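Local coordinates for 2,3-dihydroxybenzoate-AMP ligase (Bacillus subtilis, PDB 1MDB), which belongs to the AMP-binding (ANL) enzyme family and, in this model, holds adenosine monophosphate and 2,3-dihydroxy-benzoic acid in its pocket, at residues A65-L70 / L164-L169; A124-P129 / S139-V144; Y226-P231 / P241-V246. One frame throughout, in Å; residues are numbered along the deposited sequence.

Interaction 1 of 3, residues A65-L70 / L164-L169; sequences AGFQKL and LPLEDL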
ATOM      1  N   ALA A  65      12.682 -11.576  23.431  1.00 31.05           N
ATOM      2  CA  ALA A  65      13.639 -12.392  24.166  1.00 30.67           C
ATOM      3  C   ALA A  65      13.823 -13.717  23.451  1.00 31.18           C
ATOM      4  O   ALA A  65      14.942 -14.224  23.348  1.00 32.69           O
ATOM      5  CB  ALA A  65      13.157 -12.616  25.600  1.00 32.72           C
ATOM      6  N   GLY A  66      12.723 -14.277  22.946  1.00 28.41           N
ATOM      7  CA  GLY A  66      12.815 -15.535  22.225  1.00 28.17           C
ATOM      8  C   GLY A  66      13.620 -15.382  20.943  1.00 27.11           C
ATOM      9  O   GLY A  66      14.444 -16.231  20.613  1.00 27.60           O
ATOM     10  N   PHE A  67      13.365 -14.299  20.217  1.00 28.36           N
ATOM     11  CA  PHE A  67      14.077 -14.003  18.976  1.00 30.34           C
ATOM     12  C   PHE A  67      15.568 -13.874  19.287  1.00 31.00           C
ATOM     13  O   PHE A  67      16.402 -14.446  18.596  1.00 28.89           O
ATOM     14  CB  PHE A  67      13.583 -12.676  18.362  1.00 31.53           C
ATOM     15  CG  PHE A  67      12.279 -12.780  17.586  1.00 31.88           C
ATOM     16  CD1 PHE A  67      11.508 -11.639  17.349  1.00 31.56           C
ATOM     17  CD2 PHE A  67      11.848 -13.992  17.056  1.00 31.47           C
ATOM     18  CE1 PHE A  67      10.325 -11.707  16.594  1.00 29.56           C
ATOM     19  CE2 PHE A  67      10.664 -14.072  16.295  1.00 32.20           C
ATOM     20  CZ  PHE A  67       9.905 -12.931  16.066  1.00 29.17           C
ATOM     21  N   GLN A  68      15.893 -13.109  20.329  1.00 32.90           N
ATOM     22  CA  GLN A  68      17.286 -12.905  20.721  1.00 34.80           C
ATOM     23  C   GLN A  68      17.938 -14.229  21.088  1.00 35.47           C
ATOM     24  O   GLN A  68      19.045 -14.532  20.647  1.00 33.41           O
ATOM     25  CB  GLN A  68      17.378 -11.958  21.915  1.00 35.16           C
ATOM     26  CG  GLN A  68      18.802 -11.609  22.294  1.00 38.44           C
ATOM     27  CD  GLN A  68      18.875 -10.715  23.510  1.00 42.14           C
ATOM     28  OE1 GLN A  68      18.532 -11.129  24.625  1.00 43.88           O
ATOM     29  NE2 GLN A  68      19.317  -9.476  23.306  1.00 40.82           N
ATOM     30  N   LYS A  69      17.243 -15.013  21.905  1.00 37.45           N
ATOM     31  CA  LYS A  69      17.751 -16.310  22.323  1.00 39.50           C
ATOM     32  C   LYS A  69      17.986 -17.162  21.085  1.00 39.38           C
ATOM     33  O   LYS A  69      18.921 -17.956  21.034  1.00 40.51           O
ATOM     34  CB  LYS A  69      16.747 -16.997  23.248  1.00 40.62           C
ATOM     35  CG  LYS A  69      17.317 -18.181  24.006  1.00 44.06           C
ATOM     36  CD  LYS A  69      16.375 -18.609  25.116  1.00 46.92           C
ATOM     37  CE  LYS A  69      17.045 -19.591  26.054  1.00 49.13           C
ATOM     38  NZ  LYS A  69      16.183 -19.937  27.222  1.00 52.15           N
ATOM     39  N   LEU A  70      17.137 -16.984  20.080  1.00 38.06           N
ATOM     40  CA  LEU A  70      17.271 -17.736  18.839  1.00 36.66           C
ATOM     41  C   LEU A  70      18.581 -17.357  18.146  1.00 35.48           C
ATOM     42  O   LEU A  70      19.141 -18.144  17.383  1.00 34.26           O
ATOM     43  CB  LEU A  70      16.088 -17.437  17.917  1.00 37.23           C
ATOM     44  CG  LEU A  70      15.909 -18.308  16.674  1.00 37.08           C
ATOM     45  CD1 LEU A  70      15.843 -19.779  17.078  1.00 37.83           C
ATOM     46  CD2 LEU A  70      14.628 -17.894  15.958  1.00 36.35           C
ATOM     47  N   LEU A 164      10.358 -23.974  12.946  1.00 29.30           N
ATOM     48  CA  LEU A 164      10.200 -23.475  14.311  1.00 29.84           C
ATOM     49  C   LEU A 164       8.845 -22.840  14.620  1.00 29.73           C
ATOM     50  O   LEU A 164       8.431 -21.883  13.966  1.00 29.57           O
ATOM     51  CB  LEU A 164      11.306 -22.462  14.629  1.00 29.73           C
ATOM     52  CG  LEU A 164      12.757 -22.917  14.437  1.00 31.25           C
ATOM     53  CD1 LEU A 164      13.693 -21.723  14.621  1.00 31.63           C
ATOM     54  CD2 LEU A 164      13.099 -24.026  15.430  1.00 29.82           C
ATOM     55  N   PRO A 165       8.138 -23.370  15.633  1.00 31.11           N
ATOM     56  CA  PRO A 165       6.829 -22.852  16.037  1.00 31.08           C
ATOM     57  C   PRO A 165       6.997 -21.472  16.660  1.00 32.40           C
ATOM     58  O   PRO A 165       7.704 -21.322  17.655  1.00 32.88           O
ATOM     59  CB  PRO A 165       6.352 -23.874  17.072  1.00 33.24           C
ATOM     60  CG  PRO A 165       7.076 -25.139  16.677  1.00 33.45           C
ATOM     61  CD  PRO A 165       8.446 -24.615  16.361  1.00 32.82           C
ATOM     62  N   LEU A 166       6.365 -20.465  16.071  1.00 30.53           N
ATOM     63  CA  LEU A 166       6.451 -19.123  16.607  1.00 31.70           C
ATOM     64  C   LEU A 166       6.034 -19.111  18.073  1.00 34.88           C
ATOM     65  O   LEU A 166       6.668 -18.446  18.894  1.00 33.61           O
ATOM     66  CB  LEU A 166       5.539 -18.178  15.823  1.00 31.18           C
ATOM     67  CG  LEU A 166       5.445 -16.744  16.359  1.00 30.66           C
ATOM     68  CD1 LEU A 166       6.824 -16.097  16.365  1.00 28.33           C
ATOM     69  CD2 LEU A 166       4.484 -15.937  15.483  1.00 31.16           C
ATOM     70  N   GLU A 167       4.976 -19.858  18.392  1.00 36.30           N
ATOM     71  CA  GLU A 167       4.444 -19.912  19.752  1.00 40.24           C
ATOM     72  C   GLU A 167       5.428 -20.419  20.802  1.00 40.65           C
ATOM     73  O   GLU A 167       5.286 -20.108  21.983  1.00 40.12           O
ATOM     74  CB  GLU A 167       3.177 -20.774  19.799  1.00 42.50           C
ATOM     75  CG  GLU A 167       3.431 -22.268  19.655  1.00 47.74           C
ATOM     76  CD  GLU A 167       2.151 -23.094  19.690  1.00 50.80           C
ATOM     77  OE1 GLU A 167       2.237 -24.335  19.585  1.00 52.55           O
ATOM     78  OE2 GLU A 167       1.058 -22.503  19.819  1.00 52.62           O
ATOM     79  N   ASP A 168       6.422 -21.193  20.380  1.00 40.38           N
ATOM     80  CA  ASP A 168       7.399 -21.718  21.327  1.00 41.63           C
ATOM     81  C   ASP A 168       8.598 -20.793  21.545  1.00 40.00           C
ATOM     82  O   ASP A 168       9.571 -21.178  22.186  1.00 40.70           O
ATOM     83  CB  ASP A 168       7.882 -23.109  20.883  1.00 42.16           C
ATOM     84  CG  ASP A 168       6.774 -24.157  20.929  1.00 44.31           C
ATOM     85  OD1 ASP A 168       5.965 -24.126  21.879  1.00 46.43           O
ATOM     86  OD2 ASP A 168       6.710 -25.019  20.028  1.00 44.13           O
ATOM     87  N   LEU A 169       8.521 -19.567  21.036  1.00 37.00           N
ATOM     88  CA  LEU A 169       9.623 -18.624  21.193  1.00 35.08           C
ATOM     89  C   LEU A 169       9.505 -17.682  22.393  1.00 35.08           C
ATOM     90  O   LEU A 169      10.512 -17.283  22.975  1.00 33.94           O
ATOM     91  CB  LEU A 169       9.803 -17.809  19.909  1.00 34.95           C
ATOM     92  CG  LEU A 169      10.399 -18.600  18.744  1.00 35.28           C
ATOM     93  CD1 LEU A 169      10.360 -17.783  17.466  1.00 37.39           C
ATOM     94  CD2 LEU A 169      11.823 -18.984  19.093  1.00 36.10           C
TER
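Gly-66 and Leu-169 bring the two backbones together at the end of the smaller mixed sheet of an alpha/beta fold, where the last turns of helix 53-70 pack on the chain that leaves strand 164-165 through a short 3-10 segment. Their CA atoms are 4.6 Å apart, close for a helix meeting a neighbouring backbone, and the glycine presents only hydrogens at this spot.

The one polar approach is a CA-H...O contact: Gly-66 CA lies 3.0 Å from Leu-169 O, with an angle of 134° at the hydrogen. The carbonyl thus points at the flank of the helix. The turn that delivers it is held by its own bonds, including Leu-169 N to Leu-166 O at 3.0 Å.

All the other contacts are apolar, four pairs in number. Leu-169 takes part in two of them, and buries more surface here than any other residue of the two segments. Its two methyls meet different partners. Leu-169 CD1 comes obliquely to the ring of Phe-67, 3.9 Å from CE2, and the two side chains cross at about a right angle. Leu-169 CD2 lies 4.3 Å from Leu-70 CD2. Leu-166 adds a second methyl to the Phe-67 ring, its CD1 4.3 Å from CE2 and again oblique. The same ring touches Ala-94, Leu-95 and Leu-98 of helix 86-98 as well as Ile-155 of strand 154-157, which places it between helix and sheet.

At the partly exposed end, Leu-70 and Leu-164 reach toward each other tip to tip. The CG of Leu-70 stands anti to its own backbone nitrogen (chi1 -169°), directing the branch toward Leu-164, and Leu-70 CD1 meets Leu-164 CD1 at 3.8 Å.

Interaction 2 of 3, residues A124-P129 / S139-V144; sequences AAYIIP and SLARQV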
ATOM      1  N   ALA A 124      18.181 -13.124   8.294  1.00 31.67           N
ATOM      2  CA  ALA A 124      18.576 -14.047   9.354  1.00 31.34           C
ATOM      3  C   ALA A 124      17.421 -14.978   9.701  1.00 30.82           C
ATOM      4  O   ALA A 124      17.614 -16.017  10.352  1.00 31.26           O
ATOM      5  CB  ALA A 124      18.999 -13.271  10.592  1.00 30.87           C
ATOM      6  N   ALA A 125      16.219 -14.599   9.274  1.00 29.16           N
ATOM      7  CA  ALA A 125      15.025 -15.388   9.543  1.00 26.19           C
ATOM      8  C   ALA A 125      13.899 -15.097   8.553  1.00 25.65           C
ATOM      9  O   ALA A 125      13.849 -14.038   7.916  1.00 25.58           O
ATOM     10  CB  ALA A 125      14.555 -15.144  10.977  1.00 27.01           C
ATOM     11  N   TYR A 126      13.004 -16.065   8.416  1.00 26.18           N
ATOM     12  CA  TYR A 126      11.862 -15.979   7.504  1.00 25.76           C
ATOM     13  C   TYR A 126      10.682 -16.372   8.362  1.00 26.13           C
ATOM     14  O   TYR A 126      10.674 -17.458   8.949  1.00 26.94           O
ATOM     15  CB  TYR A 126      12.050 -16.979   6.355  1.00 26.72           C
ATOM     16  CG  TYR A 126      10.935 -17.074   5.316  1.00 25.94           C
ATOM     17  CD1 TYR A 126      10.748 -18.253   4.595  1.00 26.66           C
ATOM     18  CD2 TYR A 126      10.103 -15.995   5.029  1.00 25.35           C
ATOM     19  CE1 TYR A 126       9.769 -18.360   3.622  1.00 25.21           C
ATOM     20  CE2 TYR A 126       9.120 -16.091   4.054  1.00 23.18           C
ATOM     21  CZ  TYR A 126       8.959 -17.282   3.351  1.00 26.48           C
ATOM     22  OH  TYR A 126       8.005 -17.401   2.364  1.00 26.11           O
ATOM     23  N   ILE A 127       9.697 -15.488   8.460  1.00 25.92           N
ATOM     24  CA  ILE A 127       8.513 -15.748   9.279  1.00 27.13           C
ATOM     25  C   ILE A 127       7.240 -15.877   8.434  1.00 27.62           C
ATOM     26  O   ILE A 127       6.857 -14.946   7.717  1.00 27.89           O
ATOM     27  CB  ILE A 127       8.338 -14.631  10.319  1.00 25.09           C
ATOM     28  CG1 ILE A 127       9.602 -14.546  11.187  1.00 25.54           C
ATOM     29  CG2 ILE A 127       7.109 -14.900  11.179  1.00 27.20           C
ATOM     30  CD1 ILE A 127       9.545 -13.472  12.278  1.00 22.48           C
ATOM     31  N   ILE A 128       6.588 -17.033   8.540  1.00 26.37           N
ATOM     32  CA  ILE A 128       5.376 -17.331   7.773  1.00 27.36           C
ATOM     33  C   ILE A 128       4.273 -17.999   8.594  1.00 29.67           C
ATOM     34  O   ILE A 128       4.506 -18.481   9.707  1.00 29.71           O
ATOM     35  CB  ILE A 128       5.669 -18.323   6.631  1.00 26.74           C
ATOM     36  CG1 ILE A 128       6.362 -19.563   7.210  1.00 27.21           C
ATOM     37  CG2 ILE A 128       6.516 -17.674   5.545  1.00 29.17           C
ATOM     38  CD1 ILE A 128       6.408 -20.747   6.266  1.00 25.21           C
ATOM     39  N   PRO A 129       3.041 -18.012   8.059  1.00 29.32           N
ATOM     40  CA  PRO A 129       1.945 -18.663   8.783  1.00 30.49           C
ATOM     41  C   PRO A 129       2.045 -20.108   8.287  1.00 32.11           C
ATOM     42  O   PRO A 129       2.810 -20.377   7.356  1.00 33.37           O
ATOM     43  CB  PRO A 129       0.707 -17.947   8.245  1.00 31.59           C
ATOM     44  CG  PRO A 129       1.091 -17.675   6.800  1.00 30.03           C
ATOM     45  CD  PRO A 129       2.536 -17.212   6.926  1.00 27.18           C
ATOM     46  N   SER A 139       5.651 -25.136   2.324  1.00 26.53           N
ATOM     47  CA  SER A 139       6.151 -25.691   1.076  1.00 27.54           C
ATOM     48  C   SER A 139       6.932 -24.579   0.387  1.00 25.67           C
ATOM     49  O   SER A 139       7.929 -24.833  -0.284  1.00 26.74           O
ATOM     50  CB  SER A 139       4.993 -26.190   0.187  1.00 26.84           C
ATOM     51  OG  SER A 139       4.158 -25.119  -0.218  1.00 33.88           O
ATOM     52  N   LEU A 140       6.482 -23.339   0.559  1.00 25.53           N
ATOM     53  CA  LEU A 140       7.196 -22.204  -0.018  1.00 24.67           C
ATOM     54  C   LEU A 140       8.532 -22.112   0.740  1.00 24.48           C
ATOM     55  O   LEU A 140       9.587 -21.919   0.140  1.00 24.74           O
ATOM     56  CB  LEU A 140       6.388 -20.909   0.162  1.00 25.62           C
ATOM     57  CG  LEU A 140       7.103 -19.593  -0.184  1.00 27.40           C
ATOM     58  CD1 LEU A 140       7.667 -19.673  -1.595  1.00 23.77           C
ATOM     59  CD2 LEU A 140       6.134 -18.400  -0.045  1.00 24.40           C
ATOM     60  N   ALA A 141       8.482 -22.270   2.060  1.00 23.82           N
ATOM     61  CA  ALA A 141       9.706 -22.221   2.869  1.00 26.48           C
ATOM     62  C   ALA A 141      10.693 -23.275   2.365  1.00 26.77           C
ATOM     63  O   ALA A 141      11.889 -23.008   2.222  1.00 26.79           O
ATOM     64  CB  ALA A 141       9.380 -22.476   4.348  1.00 24.24           C
ATOM     65  N   ARG A 142      10.185 -24.476   2.091  1.00 27.49           N
ATOM     66  CA  ARG A 142      11.038 -25.552   1.612  1.00 29.53           C
ATOM     67  C   ARG A 142      11.676 -25.168   0.298  1.00 30.31           C
ATOM     68  O   ARG A 142      12.849 -25.457   0.064  1.00 32.54           O
ATOM     69  CB  ARG A 142      10.242 -26.849   1.460  1.00 29.51           C
ATOM     70  CG  ARG A 142       9.717 -27.367   2.789  1.00 27.99           C
ATOM     71  CD  ARG A 142       9.080 -28.739   2.688  1.00 26.80           C
ATOM     72  NE  ARG A 142       8.485 -29.093   3.968  1.00 25.15           N
ATOM     73  CZ  ARG A 142       7.212 -28.888   4.281  1.00 27.11           C
ATOM     74  NH1 ARG A 142       6.379 -28.349   3.397  1.00 32.56           N
ATOM     75  NH2 ARG A 142       6.780 -29.176   5.496  1.00 27.44           N
ATOM     76  N   GLN A 143      10.910 -24.510  -0.564  1.00 30.83           N
ATOM     77  CA  GLN A 143      11.446 -24.081  -1.845  1.00 29.92           C
ATOM     78  C   GLN A 143      12.540 -23.048  -1.610  1.00 31.28           C
ATOM     79  O   GLN A 143      13.607 -23.094  -2.232  1.00 30.46           O
ATOM     80  CB  GLN A 143      10.327 -23.492  -2.713  1.00 31.83           C
ATOM     81  CG  GLN A 143       9.402 -24.556  -3.276  1.00 32.15           C
ATOM     82  CD  GLN A 143       8.215 -23.987  -4.018  1.00 34.23           C
ATOM     83  OE1 GLN A 143       7.701 -24.608  -4.950  1.00 35.75           O
ATOM     84  NE2 GLN A 143       7.760 -22.813  -3.602  1.00 29.91           N
ATOM     85  N   VAL A 144      12.288 -22.118  -0.696  1.00 31.58           N
ATOM     86  CA  VAL A 144      13.285 -21.095  -0.420  1.00 32.91           C
ATOM     87  C   VAL A 144      14.588 -21.693   0.126  1.00 33.88           C
ATOM     88  O   VAL A 144      15.659 -21.401  -0.407  1.00 33.83           O
ATOM     89  CB  VAL A 144      12.736 -20.022   0.546  1.00 32.83           C
ATOM     90  CG1 VAL A 144      13.800 -18.967   0.816  1.00 32.74           C
ATOM     91  CG2 VAL A 144      11.504 -19.363  -0.076  1.00 30.59           C
TER
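Strand 125-129 and helix 139-144 run nearly antiparallel, their N-to-C directions 158° apart and their segment axes 10.0 Å apart at closest approach. The nearest backbone pair is Tyr-126 and Ala-141, with 8.1 Å between their CA atoms, so side chains must fill the interval. Tyr-126 does most of this: its CG lies anti to the backbone N (chi1 178°), extending the ring from the strand to the helix. The edge of the ring meets the helix backbone, with Tyr-126 CE1 3.9 Å from Ala-141 CA and close to the ring plane. Val-144 CG2 approaches the same CE1 obliquely at 4.2 Å.

This is the sheet-to-helix packing of a beta-alpha-beta unit: after the short antiparallel strand 135-136, helix 137-147 leads from strand 125-132 to its parallel neighbour 154-157, and Ile-154 of the latter touches both Tyr-126 and Ala-141.

Two residues fix the ring from other directions. On one face, Ile-128 CG2 sits 3.2 Å above the Tyr-126 ring plane, offset toward the rim, while Ile-128 CD1 reaches on to Ala-141 CB at 3.9 Å. At the far end, Leu-140 crosses Tyr-126 at about a right angle and puts its CD2 only 3.2 Å from the OH of Tyr-126. That hydroxyl, buried among these carbons, hydrogen-bonds to Gln-81 OE1.

Interaction 3 of 3, residues Y226-P231 / P241-V246; sequences YLAALP and PGVLGV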
ATOM      1  N   TYR A 226     -10.966   0.372  12.915  1.00 29.64           N
ATOM      2  CA  TYR A 226     -10.479   0.213  11.552  1.00 26.23           C
ATOM      3  C   TYR A 226     -10.445  -1.245  11.133  1.00 26.39           C
ATOM      4  O   TYR A 226      -9.889  -2.093  11.837  1.00 24.89           O
ATOM      5  CB  TYR A 226      -9.076   0.816  11.445  1.00 26.31           C
ATOM      6  CG  TYR A 226      -8.389   0.632  10.106  1.00 26.44           C
ATOM      7  CD1 TYR A 226      -8.286   1.687   9.197  1.00 25.64           C
ATOM      8  CD2 TYR A 226      -7.805  -0.594   9.765  1.00 25.43           C
ATOM      9  CE1 TYR A 226      -7.605   1.525   7.976  1.00 26.46           C
ATOM     10  CE2 TYR A 226      -7.133  -0.765   8.555  1.00 24.82           C
ATOM     11  CZ  TYR A 226      -7.033   0.294   7.667  1.00 26.83           C
ATOM     12  OH  TYR A 226      -6.354   0.115   6.479  1.00 27.41           O
ATOM     13  N   LEU A 227     -11.054  -1.532   9.986  1.00 23.79           N
ATOM     14  CA  LEU A 227     -11.063  -2.884   9.444  1.00 24.79           C
ATOM     15  C   LEU A 227      -9.896  -3.026   8.465  1.00 27.16           C
ATOM     16  O   LEU A 227      -9.788  -2.255   7.491  1.00 25.93           O
ATOM     17  CB  LEU A 227     -12.356  -3.153   8.680  1.00 24.86           C
ATOM     18  CG  LEU A 227     -12.414  -4.508   7.974  1.00 27.03           C
ATOM     19  CD1 LEU A 227     -12.507  -5.617   9.024  1.00 25.98           C
ATOM     20  CD2 LEU A 227     -13.623  -4.550   7.034  1.00 23.17           C
ATOM     21  N   ALA A 228      -9.023  -3.995   8.718  1.00 24.15           N
ATOM     22  CA  ALA A 228      -7.897  -4.244   7.822  1.00 25.10           C
ATOM     23  C   ALA A 228      -8.416  -5.218   6.770  1.00 25.93           C
ATOM     24  O   ALA A 228      -8.460  -6.420   7.012  1.00 24.00           O
ATOM     25  CB  ALA A 228      -6.746  -4.865   8.588  1.00 23.74           C
ATOM     26  N   ALA A 229      -8.826  -4.694   5.615  1.00 26.52           N
ATOM     27  CA  ALA A 229      -9.362  -5.516   4.530  1.00 26.96           C
ATOM     28  C   ALA A 229      -8.320  -5.867   3.467  1.00 27.89           C
ATOM     29  O   ALA A 229      -8.438  -6.880   2.779  1.00 26.67           O
ATOM     30  CB  ALA A 229     -10.538  -4.812   3.876  1.00 27.53           C
ATOM     31  N   LEU A 230      -7.315  -5.013   3.318  1.00 27.51           N
ATOM     32  CA  LEU A 230      -6.243  -5.248   2.351  1.00 26.67           C
ATOM     33  C   LEU A 230      -5.087  -5.910   3.093  1.00 27.04           C
ATOM     34  O   LEU A 230      -5.041  -5.879   4.325  1.00 28.02           O
ATOM     35  CB  LEU A 230      -5.754  -3.911   1.778  1.00 25.30           C
ATOM     36  CG  LEU A 230      -6.729  -3.068   0.960  1.00 23.93           C
ATOM     37  CD1 LEU A 230      -6.135  -1.691   0.708  1.00 25.88           C
ATOM     38  CD2 LEU A 230      -7.015  -3.770  -0.346  1.00 23.24           C
ATOM     39  N   PRO A 231      -4.145  -6.533   2.362  1.00 28.08           N
ATOM     40  CA  PRO A 231      -2.995  -7.177   3.023  1.00 25.79           C
ATOM     41  C   PRO A 231      -2.317  -6.040   3.790  1.00 25.18           C
ATOM     42  O   PRO A 231      -1.700  -5.158   3.184  1.00 26.22           O
ATOM     43  CB  PRO A 231      -2.157  -7.671   1.845  1.00 23.56           C
ATOM     44  CG  PRO A 231      -3.201  -7.978   0.791  1.00 26.78           C
ATOM     45  CD  PRO A 231      -4.130  -6.776   0.907  1.00 27.20           C
ATOM     46  N   PRO A 241      -4.099   5.759   7.283  1.00 27.20           N
ATOM     47  CA  PRO A 241      -3.346   5.703   8.543  1.00 26.23           C
ATOM     48  C   PRO A 241      -2.954   4.262   8.888  1.00 26.03           C
ATOM     49  O   PRO A 241      -2.001   4.025   9.633  1.00 27.28           O
ATOM     50  CB  PRO A 241      -4.331   6.303   9.549  1.00 26.99           C
ATOM     51  CG  PRO A 241      -5.659   5.864   9.006  1.00 25.22           C
ATOM     52  CD  PRO A 241      -5.503   6.139   7.535  1.00 26.08           C
ATOM     53  N   GLY A 242      -3.706   3.311   8.349  1.00 24.04           N
ATOM     54  CA  GLY A 242      -3.409   1.905   8.566  1.00 26.83           C
ATOM     55  C   GLY A 242      -3.590   1.335   9.965  1.00 26.85           C
ATOM     56  O   GLY A 242      -4.109   1.996  10.872  1.00 27.66           O
ATOM     57  N   VAL A 243      -3.160   0.090  10.133  1.00 27.43           N
ATOM     58  CA  VAL A 243      -3.268  -0.590  11.419  1.00 26.87           C
ATOM     59  C   VAL A 243      -2.346   0.073  12.447  1.00 28.88           C
ATOM     60  O   VAL A 243      -2.696   0.197  13.628  1.00 30.24           O
ATOM     61  CB  VAL A 243      -2.931  -2.101  11.278  1.00 26.38           C
ATOM     62  CG1 VAL A 243      -3.975  -2.785  10.390  1.00 26.55           C
ATOM     63  CG2 VAL A 243      -1.544  -2.287  10.659  1.00 25.76           C
ATOM     64  N   LEU A 244      -1.177   0.518  11.998  1.00 27.28           N
ATOM     65  CA  LEU A 244      -0.229   1.170  12.891  1.00 28.26           C
ATOM     66  C   LEU A 244      -0.697   2.571  13.275  1.00 29.92           C
ATOM     67  O   LEU A 244      -0.442   3.034  14.387  1.00 30.73           O
ATOM     68  CB  LEU A 244       1.165   1.229  12.248  1.00 26.46           C
ATOM     69  CG  LEU A 244       1.778  -0.149  11.935  1.00 24.97           C
ATOM     70  CD1 LEU A 244       3.232   0.038  11.552  1.00 24.96           C
ATOM     71  CD2 LEU A 244       1.671  -1.089  13.164  1.00 24.43           C
ATOM     72  N   GLY A 245      -1.365   3.258  12.353  1.00 31.42           N
ATOM     73  CA  GLY A 245      -1.864   4.584  12.678  1.00 31.09           C
ATOM     74  C   GLY A 245      -2.947   4.451  13.742  1.00 29.06           C
ATOM     75  O   GLY A 245      -3.020   5.246  14.678  1.00 28.91           O
ATOM     76  N   VAL A 246      -3.777   3.422  13.598  1.00 28.12           N
ATOM     77  CA  VAL A 246      -4.864   3.161  14.539  1.00 29.09           C
ATOM     78  C   VAL A 246      -4.341   2.833  15.944  1.00 30.18           C
ATOM     79  O   VAL A 246      -4.968   3.193  16.940  1.00 31.06           O
ATOM     80  CB  VAL A 246      -5.778   2.007  14.018  1.00 28.65           C
ATOM     81  CG1 VAL A 246      -6.892   1.697  15.021  1.00 27.25           C
ATOM     82  CG2 VAL A 246      -6.396   2.410  12.683  1.00 28.67           C
TER
HETATM   83  O   HOH W   1      -5.523   2.831   5.643  1.00 27.95           O
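Tyr-226 overlaps Val-246 at the root of its ring: Val-246 CG2 lies 3.4 Å from Tyr-226 CB and 3.7 Å from Tyr-226 CG, a tight fit reached obliquely. With CG trans to the backbone nitrogen (chi1 175°), the ring runs alongside the first turn of the helix, from Val-246 back to Gly-242. Over one face, offset toward the rim, is Gly-242 C, 4.2 Å above the plane. Val-243 CG1 bridges the strand residues, 4.2 Å from Tyr-226 CE2 and 3.9 Å from Ala-228 CB.

The polar end is linked through water. One molecule lies 3.0 Å from Tyr-226 OH and accepts a hydrogen bond from Gly-242 N, 3.3 Å away. The buried hydroxyl is thereby coupled to the beginning of the helix.

Strand 226-228 and helix 242-246 are close to antiparallel, at 151°. Val-243 and Val-246 also touch Val-253 of strand 252-255, which pairs in parallel with strand 225-228. Strand, helix and strand thus form a beta-alpha-beta crossover of the large mixed sheet, and its connection carries His-234, Asn-235, Tyr-236 and Ser-240 of the 2,3-dihydroxy-benzoic acid pocket.

From the N terminus, helix 53-70 opens the loop of interaction 1, which closes 94 residues later on strand 164-165 and the turn that follows it. Interaction 2 is nested within it, closing a short loop between strand 125-132 and helix 137-147. These two meet directly: Phe-67 CZ packs 3.8 Å from Ile-127 CD1, and both reach the same mixed sheet. Ile-127, which takes no part in interaction 2, meets Phe-67, while its neighbours Tyr-126 and Ile-128 face helix 137-147. Interaction 3 follows in series, opening and closing after both, on the other, larger mixed sheet. Its centre is about 26 Å from that of interaction 1 and 25 Å from that of interaction 2, and it touches neither.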